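Local coordinates for protein ECL CdiI (Enterobacter cloacae subsp. cloacae, PDB 4NTQ) that serves as the immunity protein of a contact-dependent growth inhibition system, binding the ribosomal RNase toxin domain of CdiA from its own toxin-immunity module, at residues L36-I41 / V66-P71; Y83-K88 / E114-H119. One frame throughout, in Å; residues are numbered along the deposited sequence.

Contact 1 (L36-I41 / V66-P71); sequences LSYWDI and VSMYEP
The ring of Tyr-38 lies with one face against the backbone of Tyr-69 and Glu-70: Tyr-69 O and Glu-70 N sit above that face near the rim, and Glu-70 CA makes a CH-pi contact 3.9 Å from the ring centroid. With CG anti to the backbone N (chi1 -178°), Tyr-38 lays its ring over this backbone, and the Pro-71 ring meets its hydroxyl end at about a right angle, Pro-71 CD coming 3.6 Å from Tyr-38 CZ. The Glu-70 carboxylate, poorly ordered, passes by Tyr-38 CE1 with its plane 76° from the ring. On the Trp-39 indole, selenomethionine Met-68 covers one face. Its CG stands 3.6 Å from the centroid of the six-membered ring, almost straight above it, and CB packs on CE3. The chain then bends at chi2 and chi3; Met-68 SE is 4.7 Å from the centroid of that six-membered ring, above the face but at a distance, and CE comes toward Trp-39 CH2. Tyr-44 meets Trp-39 edge-to-face. Ser-37 OG touches the Tyr-69 ring at CD2, 3.4 Å away, while the Tyr-69 hydroxyl bonds to Glu-16. One water accepts from Trp-39 N (2.9 Å) and donates to Met-68 O (2.8 Å). Two loops, one leading into helix 41-58 and one following strand 61-65, are thus joined by ring-on-backbone packing, a Met-aromatic contact and a water bridging their main chains.

Contact 2 (Y83-K88 / E114-H119); sequences YFEDEK and ESRTTH
The hairpin formed by strands 76-85 and 88-97 meets, near its turn, the loop that runs on to strand 129-132, and Tyr-83 and Arg-116 carry the contact between them. Arg-116 CB stands over the centre of the Tyr-83 ring, 3.5 Å from the centroid and only 6° off the ring normal, a well-centred CH-pi contact. The backbone of Arg-116 follows the same ring, with its N 3.5 Å from Tyr-83 CE1. At the far end of the ring the hydroxyl turns to the main chain: Tyr-83 OH donates to Glu-114 O at 2.7 Å, the acceptor lying at the ring edge in its plane. The C=O...O angle of 164° makes the approach nearly head-on to the carbonyl. Together the hydroxyl bond and the covered face restrict how the buried ring can turn.

From CB, Arg-116 extends with CG anti to the backbone N, and its CD crosses above Tyr-83 CG and CD2 at 4.0 Å. The straight chain carries the guanidinium past the ring to Glu-85, where Arg-116 NH1 forms a salt bridge with Glu-85 OE2 at 3.0 Å; the carboxylate and guanidinium planes are 63° apart, so the two groups do not pair flat. NE has a second acidic partner in Glu-128, and Tyr-90 makes a cation-pi contact; Glu-85, Glu-128 and Tyr-90 together hold the guanidinium in position, and the two acids probably balance its charge. Next along the loop, Thr-117 OG1 hydrogen-bonds to Lys-221 NZ of the CdiA toxin chain, placing the contact beside the toxin interface. Glu-85 itself begins the type II' turn that ends at Lys-88, a turn type characteristic of two-residue beta hairpins.

Contact 1 closes along the chain before contact 2 opens, and the two lie on opposite sides of the chain's centre, their centres 27 Å apart and their nearest atoms about 14 Å apart. Strand 76-85 relates them: the loop holding 66-71 leads into it, and 83-88 takes in its far end and the following turn. Both contacts belong to the CdiI N-terminal domain and each has one residue reaching the CdiA toxin chain, but in different ways. In contact 1, Tyr-69 packs on Gln-181 of the toxin; in contact 2, the link is the hydrogen bond of Thr-117. The loops 66-71 and 114-119 thus each send one residue to the toxin.

Contact 1 (L36-I41 / V66-P71)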
loop_
_atom_site.group_PDB
_atom_site.type_symbol
_atom_site.label_atom_id
_atom_site.label_comp_id
_atom_site.label_asym_id
_atom_site.label_seq_id
_atom_site.Cartn_x
_atom_site.Cartn_y
_atom_site.Cartn_z
ATOM N N LEU B 36 5.517 -11.882 4.410
ATOM C CA LEU B 36 6.554 -12.734 3.835
ATOM C C LEU B 36 6.052 -14.133 3.477
ATOM O O LEU B 36 6.843 -15.029 3.163
ATOM C CB LEU B 36 7.722 -12.862 4.824
ATOM C CG LEU B 36 8.327 -11.558 5.325
ATOM C CD1 LEU B 36 9.333 -11.833 6.451
ATOM C CD2 LEU B 36 8.987 -10.829 4.185
ATOM N N SER B 37 4.746 -14.342 3.561
ATOM C CA SER B 37 4.219 -15.701 3.398
ATOM C C SER B 37 4.390 -16.246 1.972
ATOM O O SER B 37 4.419 -17.453 1.763
ATOM C CB SER B 37 2.762 -15.801 3.873
ATOM O OG SER B 37 1.909 -15.001 3.077
ATOM N N TYR B 38 4.536 -15.350 1.008
ATOM C CA TYR B 38 4.688 -15.730 -0.399
ATOM C C TYR B 38 6.017 -15.205 -0.962
ATOM O O TYR B 38 6.791 -15.956 -1.546
ATOM C CB TYR B 38 3.501 -15.201 -1.218
ATOM C CG TYR B 38 3.507 -15.575 -2.688
ATOM C CD1 TYR B 38 3.195 -16.866 -3.105
ATOM C CD2 TYR B 38 3.790 -14.629 -3.660
ATOM C CE1 TYR B 38 3.188 -17.206 -4.449
ATOM C CE2 TYR B 38 3.784 -14.956 -5.011
ATOM C CZ TYR B 38 3.485 -16.245 -5.390
ATOM O OH TYR B 38 3.481 -16.562 -6.713
ATOM N N TRP B 39 6.276 -13.916 -0.774
ATOM C CA TRP B 39 7.531 -13.291 -1.189
ATOM C C TRP B 39 8.465 -13.055 -0.008
ATOM O O TRP B 39 8.020 -12.581 1.034
ATOM C CB TRP B 39 7.235 -11.917 -1.773
ATOM C CG TRP B 39 6.955 -11.899 -3.249
ATOM C CD1 TRP B 39 6.956 -12.963 -4.104
ATOM C CD2 TRP B 39 6.645 -10.748 -4.042
ATOM N NE1 TRP B 39 6.659 -12.544 -5.381
ATOM C CE2 TRP B 39 6.465 -11.188 -5.366
ATOM C CE3 TRP B 39 6.492 -9.390 -3.755
ATOM C CZ2 TRP B 39 6.140 -10.315 -6.404
ATOM C CZ3 TRP B 39 6.172 -8.522 -4.793
ATOM C CH2 TRP B 39 6.001 -8.990 -6.096
ATOM N N ASP B 40 9.756 -13.344 -0.169
ATOM C CA ASP B 40 10.754 -12.786 0.751
ATOM C C ASP B 40 11.130 -11.386 0.281
ATOM O O ASP B 40 10.577 -10.896 -0.708
ATOM C CB ASP B 40 11.998 -13.688 0.894
ATOM C CG ASP B 40 12.708 -13.959 -0.436
ATOM O OD1 ASP B 40 13.314 -15.041 -0.571
ATOM O OD2 ASP B 40 12.686 -13.102 -1.338
ATOM N N ILE B 41 12.067 -10.742 0.973
ATOM C CA ILE B 41 12.419 -9.346 0.676
ATOM C C ILE B 41 13.192 -9.219 -0.640
ATOM O O ILE B 41 13.069 -8.227 -1.361
ATOM C CB ILE B 41 13.181 -8.687 1.858
ATOM C CG1 ILE B 41 12.236 -8.553 3.043
ATOM C CG2 ILE B 41 13.671 -7.266 1.510
ATOM C CD1 ILE B 41 11.203 -7.436 2.870
ATOM N N VAL B 66 3.746 -3.465 -1.693
ATOM C CA VAL B 66 4.260 -3.665 -0.344
ATOM C C VAL B 66 3.444 -4.724 0.394
ATOM O O VAL B 66 3.458 -4.816 1.627
ATOM C CB VAL B 66 4.351 -2.359 0.427
ATOM C CG1 VAL B 66 5.356 -1.431 -0.272
ATOM C CG2 VAL B 66 2.986 -1.732 0.540
ATOM N N SER B 67 2.726 -5.522 -0.389
ATOM C CA SER B 67 2.178 -6.769 0.099
ATOM C C SER B 67 1.921 -7.635 -1.121
ATOM O O SER B 67 1.633 -7.122 -2.200
ATOM C CB SER B 67 0.883 -6.550 0.897
ATOM O OG SER B 67 -0.178 -6.163 0.040
HETATM N N MSE B 68 2.023 -8.946 -0.938
HETATM C CA MSE B 68 1.848 -9.887 -2.015
HETATM C C MSE B 68 1.538 -11.243 -1.425
HETATM O O MSE B 68 2.102 -11.635 -0.401
HETATM C CB MSE B 68 3.114 -9.974 -2.861
HETATM C CG MSE B 68 2.987 -10.911 -4.052
HETATM SE SE MSE B 68 1.613 -10.274 -5.305
HETATM C CE MSE B 68 2.090 -8.362 -5.265
ATOM N N TYR B 69 0.622 -11.950 -2.070
ATOM C CA TYR B 69 0.315 -13.312 -1.691
ATOM C C TYR B 69 0.212 -14.089 -2.968
ATOM O O TYR B 69 0.413 -13.524 -4.046
ATOM C CB TYR B 69 -0.993 -13.359 -0.916
ATOM C CG TYR B 69 -0.929 -12.590 0.381
ATOM C CD1 TYR B 69 -1.296 -11.246 0.437
ATOM C CD2 TYR B 69 -0.477 -13.198 1.550
ATOM C CE1 TYR B 69 -1.232 -10.539 1.627
ATOM C CE2 TYR B 69 -0.409 -12.504 2.742
ATOM C CZ TYR B 69 -0.786 -11.181 2.780
ATOM O OH TYR B 69 -0.712 -10.492 3.971
ATOM N N GLU B 70 -0.060 -15.385 -2.841
ATOM C CA GLU B 70 -0.427 -16.213 -3.974
ATOM C C GLU B 70 -1.445 -15.433 -4.784
ATOM O O GLU B 70 -2.511 -15.096 -4.273
ATOM C CB GLU B 70 -1.049 -17.516 -3.484
ATOM C CG GLU B 70 -1.247 -18.564 -4.567
ATOM C CD GLU B 70 0.043 -19.279 -4.922
ATOM O OE1 GLU B 70 0.809 -19.610 -3.991
ATOM O OE2 GLU B 70 0.292 -19.509 -6.126
ATOM N N PRO B 71 -1.102 -15.104 -6.035
ATOM C CA PRO B 71 -1.973 -14.273 -6.883
ATOM C C PRO B 71 -3.411 -14.801 -7.075
ATOM O O PRO B 71 -4.332 -13.985 -7.152
ATOM C CB PRO B 71 -1.214 -14.216 -8.214
ATOM C CG PRO B 71 0.234 -14.400 -7.813
ATOM C CD PRO B 71 0.203 -15.372 -6.665
HETATM O O HOH W 1 4.449 -12.339 0.888
#

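Contact 2 (Y83-K88 / E114-H119)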
loop_
_atom_site.group_PDB
_atom_site.type_symbol
_atom_site.label_atom_id
_atom_site.label_comp_id
_atom_site.label_asym_id
_atom_site.label_seq_id
_atom_site.Cartn_x
_atom_site.Cartn_y
_atom_site.Cartn_z
ATOM N N TYR B 83 4.502 8.412 -10.146
ATOM C CA TYR B 83 4.149 8.962 -11.438
ATOM C C TYR B 83 5.230 9.943 -11.830
ATOM O O TYR B 83 5.559 10.829 -11.059
ATOM C CB TYR B 83 2.802 9.681 -11.373
ATOM C CG TYR B 83 1.579 8.797 -11.247
ATOM C CD1 TYR B 83 1.054 8.141 -12.361
ATOM C CD2 TYR B 83 0.911 8.659 -10.025
ATOM C CE1 TYR B 83 -0.081 7.352 -12.261
ATOM C CE2 TYR B 83 -0.249 7.858 -9.908
ATOM C CZ TYR B 83 -0.725 7.209 -11.034
ATOM O OH TYR B 83 -1.844 6.425 -10.949
ATOM N N PHE B 84 5.788 9.785 -13.016
ATOM C CA PHE B 84 6.890 10.639 -13.450
ATOM C C PHE B 84 6.459 11.814 -14.323
ATOM O O PHE B 84 5.815 11.623 -15.354
ATOM C CB PHE B 84 7.925 9.804 -14.184
ATOM C CG PHE B 84 8.425 8.653 -13.379
ATOM C CD1 PHE B 84 9.374 8.855 -12.384
ATOM C CD2 PHE B 84 7.943 7.370 -13.597
ATOM C CE1 PHE B 84 9.849 7.800 -11.619
ATOM C CE2 PHE B 84 8.403 6.294 -12.828
ATOM C CZ PHE B 84 9.366 6.515 -11.834
ATOM N N GLU B 85 6.793 13.030 -13.890
ATOM C CA GLU B 85 6.592 14.227 -14.706
ATOM C C GLU B 85 7.817 15.114 -14.643
ATOM O O GLU B 85 8.055 15.791 -13.631
ATOM C CB GLU B 85 5.369 15.009 -14.251
ATOM C CG GLU B 85 4.076 14.319 -14.587
ATOM C CD GLU B 85 2.868 15.121 -14.163
ATOM O OE1 GLU B 85 2.877 16.372 -14.312
ATOM O OE2 GLU B 85 1.913 14.489 -13.681
ATOM N N ASP B 86 8.579 15.097 -15.733
ATOM C CA ASP B 86 9.876 15.758 -15.800
ATOM C C ASP B 86 10.842 15.309 -14.684
ATOM O O ASP B 86 11.172 14.123 -14.624
ATOM C CB ASP B 86 9.690 17.266 -15.885
ATOM C CG ASP B 86 8.790 17.665 -17.046
ATOM O OD1 ASP B 86 8.051 18.670 -16.923
ATOM O OD2 ASP B 86 8.812 16.950 -18.070
ATOM N N GLU B 87 11.285 16.228 -13.823
ATOM C CA GLU B 87 12.226 15.885 -12.752
ATOM C C GLU B 87 11.505 15.752 -11.421
ATOM O O GLU B 87 12.126 15.741 -10.358
ATOM C CB GLU B 87 13.322 16.940 -12.629
ATOM C CG GLU B 87 14.200 17.090 -13.866
ATOM C CD GLU B 87 15.138 15.914 -14.060
ATOM O OE1 GLU B 87 15.789 15.508 -13.073
ATOM O OE2 GLU B 87 15.215 15.390 -15.195
ATOM N N LYS B 88 10.183 15.656 -11.485
ATOM C CA LYS B 88 9.374 15.522 -10.284
ATOM C C LYS B 88 8.640 14.197 -10.323
ATOM O O LYS B 88 8.217 13.753 -11.383
ATOM C CB LYS B 88 8.381 16.683 -10.166
ATOM C CG LYS B 88 7.586 16.680 -8.860
ATOM C CD LYS B 88 6.896 18.023 -8.576
ATOM C CE LYS B 88 7.904 19.117 -8.249
ATOM N NZ LYS B 88 7.231 20.366 -7.796
ATOM N N GLU B 114 -3.673 2.892 -13.434
ATOM C CA GLU B 114 -4.015 3.792 -14.517
ATOM C C GLU B 114 -3.440 5.170 -14.267
ATOM O O GLU B 114 -2.776 5.397 -13.251
ATOM C CB GLU B 114 -5.518 3.836 -14.754
ATOM C CG GLU B 114 -6.313 4.488 -13.659
ATOM C CD GLU B 114 -7.792 4.270 -13.856
ATOM O OE1 GLU B 114 -8.161 3.439 -14.724
ATOM O OE2 GLU B 114 -8.583 4.929 -13.149
ATOM N N SER B 115 -3.692 6.083 -15.197
ATOM C CA SER B 115 -3.022 7.370 -15.186
ATOM C C SER B 115 -3.397 8.132 -13.934
ATOM O O SER B 115 -4.324 7.751 -13.222
ATOM C CB SER B 115 -3.329 8.165 -16.460
ATOM O OG SER B 115 -4.374 9.091 -16.249
ATOM N N ARG B 116 -2.662 9.203 -13.671
ATOM C CA ARG B 116 -2.713 9.888 -12.388
ATOM C C ARG B 116 -3.923 10.791 -12.249
ATOM O O ARG B 116 -4.252 11.526 -13.172
ATOM C CB ARG B 116 -1.445 10.731 -12.214
ATOM C CG ARG B 116 -1.485 11.726 -11.062
ATOM C CD ARG B 116 -0.118 12.403 -10.916
ATOM N NE ARG B 116 -0.128 13.474 -9.922
ATOM C CZ ARG B 116 -0.039 14.768 -10.214
ATOM N NH1 ARG B 116 0.068 15.166 -11.479
ATOM N NH2 ARG B 116 -0.067 15.664 -9.238
ATOM N N THR B 117 -4.563 10.749 -11.081
ATOM C CA THR B 117 -5.567 11.739 -10.706
ATOM C C THR B 117 -5.277 12.354 -9.336
ATOM O O THR B 117 -4.620 11.746 -8.473
ATOM C CB THR B 117 -6.992 11.143 -10.674
ATOM O OG1 THR B 117 -7.084 10.159 -9.630
ATOM C CG2 THR B 117 -7.355 10.522 -12.029
ATOM N N THR B 118 -5.790 13.559 -9.132
ATOM C CA THR B 118 -5.611 14.254 -7.867
ATOM C C THR B 118 -6.868 14.330 -6.975
ATOM O O THR B 118 -6.757 14.588 -5.778
ATOM C CB THR B 118 -5.057 15.661 -8.101
ATOM O OG1 THR B 118 -5.954 16.382 -8.951
ATOM C CG2 THR B 118 -3.678 15.574 -8.752
ATOM N N HIS B 119 -8.048 14.116 -7.549
ATOM C CA HIS B 119 -9.294 14.083 -6.773
ATOM C C HIS B 119 -10.203 13.019 -7.380
ATOM O O HIS B 119 -10.151 12.797 -8.584
ATOM C CB HIS B 119 -10.007 15.452 -6.779
ATOM C CG HIS B 119 -9.105 16.615 -6.485
ATOM N ND1 HIS B 119 -8.370 17.254 -7.463
ATOM C CD2 HIS B 119 -8.819 17.253 -5.324
ATOM C CE1 HIS B 119 -7.669 18.235 -6.917
ATOM N NE2 HIS B 119 -7.926 18.258 -5.621
#